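Local coordinates for protein antitoxin RnlB (Escherichia coli, PDB 6Y2P) that serves as the labile antitoxin of a type II toxin-antitoxin system, inhibiting the endonuclease activity of its cognate toxin RnlA but not that of LsoA, at residues 52-57 with 96-101. Numbering follows the deposited sequence.
Sequences LLCANG and FTLRNH
Leu98, on the last turn of helix 88-99, reaches the short helix 53-56 with both of its methyl groups, each meeting a different residue. Its CD1 packs on Leu53 CD2 at 3.6 Å, the two leucine side chains slanting across one another, while its CD2 lies against Cys54 SG at 4.0 Å. The fork of a leucine suits this place because its two methyls can touch consecutive residues of the facing helix. Leu53 sets its CG anti to the backbone N (chi1 171°), beside its own carbonyl carbon, and from there CD2 extends to Leu98. Cys54, small and weakly polar, brings its sulfur up to the apolar partner.

No hydrogen bond crosses between the segments; each is held by its own backbone bonds and by bonds to its surroundings. Leu52 O takes two amides, from Ala55 N at 2.8 Å and Asn56 N at 2.7 Å, and Asp51 OD1 bonds Leu53 N at the start of the short helix. Gly57, with positive phi (73°), lets the chain leave that helix while Gly57 N still bonds Leu53 O; at these backbone angles a CB would press against the carbonyl O of Asn56. In segment 96-101, His101 N bonds Leu98 O at 3.0 Å as helix 88-99 finishes.

Leu98 also touches Met18 of strand 13-19, and Leu53 touches Leu110 in a loop, so each leucine has further apolar company. With all three touching residues buried, the association of the segments rests on van der Waals packing and the exclusion of water.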
# COMPACT_ATOMS: atom_id res chain seq x y z
N LEU C 52 -26.46 9.69 -0.25
CA LEU C 52 -26.02 8.32 -0.50
C LEU C 52 -25.31 7.68 0.69
O LEU C 52 -24.58 6.68 0.51
CB LEU C 52 -25.12 8.30 -1.73
CG LEU C 52 -25.61 9.05 -2.97
CD1 LEU C 52 -24.54 9.10 -4.08
CD2 LEU C 52 -26.87 8.40 -3.53
N LEU C 53 -25.58 8.18 1.91
CA LEU C 53 -24.81 7.78 3.10
C LEU C 53 -24.71 6.26 3.24
O LEU C 53 -23.61 5.72 3.45
CB LEU C 53 -25.43 8.37 4.36
CG LEU C 53 -24.80 7.80 5.64
CD1 LEU C 53 -23.40 8.35 5.73
CD2 LEU C 53 -25.58 8.06 6.93
N CYS C 54 -25.83 5.55 3.08
CA CYS C 54 -25.76 4.11 3.33
C CYS C 54 -25.06 3.35 2.20
O CYS C 54 -24.56 2.24 2.44
CB CYS C 54 -27.17 3.53 3.47
SG CYS C 54 -28.08 4.08 4.98
N ALA C 55 -24.82 3.97 1.06
CA ALA C 55 -24.03 3.28 0.07
C ALA C 55 -22.60 3.78 0.04
O ALA C 55 -21.67 3.02 -0.26
CB ALA C 55 -24.65 3.47 -1.31
N ASN C 56 -22.41 5.04 0.43
CA ASN C 56 -21.14 5.71 0.27
C ASN C 56 -20.41 6.00 1.57
O ASN C 56 -19.22 6.29 1.53
CB ASN C 56 -21.39 7.00 -0.51
CG ASN C 56 -21.35 6.77 -2.03
OD1 ASN C 56 -21.08 5.64 -2.50
ND2 ASN C 56 -21.57 7.83 -2.80
N GLY C 57 -21.03 5.80 2.72
CA GLY C 57 -20.43 6.23 3.96
C GLY C 57 -20.48 7.74 4.11
O GLY C 57 -20.93 8.47 3.22
N PHE C 96 -33.34 12.03 11.15
CA PHE C 96 -34.51 11.42 11.76
C PHE C 96 -34.91 10.14 11.04
O PHE C 96 -35.20 9.12 11.68
CB PHE C 96 -35.67 12.41 11.76
CG PHE C 96 -36.88 11.95 12.53
CD1 PHE C 96 -36.80 11.65 13.87
CD2 PHE C 96 -38.12 11.89 11.91
CE1 PHE C 96 -37.92 11.26 14.59
CE2 PHE C 96 -39.24 11.51 12.61
CZ PHE C 96 -39.15 11.19 13.95
N THR C 97 -34.90 10.18 9.69
CA THR C 97 -35.31 9.00 8.93
C THR C 97 -34.41 7.82 9.23
O THR C 97 -34.88 6.69 9.43
CB THR C 97 -35.35 9.34 7.43
OG1 THR C 97 -36.37 10.31 7.17
CG2 THR C 97 -35.61 8.09 6.59
N LEU C 98 -33.10 8.07 9.35
CA LEU C 98 -32.17 7.01 9.72
C LEU C 98 -32.47 6.51 11.13
O LEU C 98 -32.53 5.30 11.37
CB LEU C 98 -30.73 7.52 9.68
CG LEU C 98 -30.03 7.66 8.34
CD1 LEU C 98 -28.75 8.40 8.52
CD2 LEU C 98 -29.77 6.28 7.82
N ARG C 99 -32.78 7.42 12.04
CA ARG C 99 -32.96 6.97 13.41
C ARG C 99 -34.22 6.15 13.57
O ARG C 99 -34.27 5.29 14.46
CB ARG C 99 -32.96 8.17 14.36
CG ARG C 99 -31.60 8.36 15.04
CD ARG C 99 -31.68 9.23 16.27
NE ARG C 99 -31.38 10.62 15.96
CZ ARG C 99 -30.31 11.27 16.42
NH1 ARG C 99 -29.44 10.64 17.21
NH2 ARG C 99 -30.12 12.55 16.10
N ASN C 100 -35.19 6.31 12.67
CA ASN C 100 -36.42 5.51 12.69
C ASN C 100 -36.30 4.21 11.92
O ASN C 100 -37.28 3.46 11.85
CB ASN C 100 -37.59 6.31 12.13
CG ASN C 100 -37.89 7.54 12.93
OD1 ASN C 100 -37.43 7.67 14.06
ND2 ASN C 100 -38.63 8.48 12.35
N HIS C 101 -35.17 3.95 11.27
CA HIS C 101 -34.97 2.74 10.49
C HIS C 101 -33.57 2.21 10.73
O HIS C 101 -32.73 2.21 9.81
CB HIS C 101 -35.14 3.03 9.00
CG HIS C 101 -36.53 3.37 8.58
ND1 HIS C 101 -37.38 2.44 8.04
CD2 HIS C 101 -37.18 4.56 8.54
CE1 HIS C 101 -38.53 3.03 7.73
NE2 HIS C 101 -38.44 4.31 8.03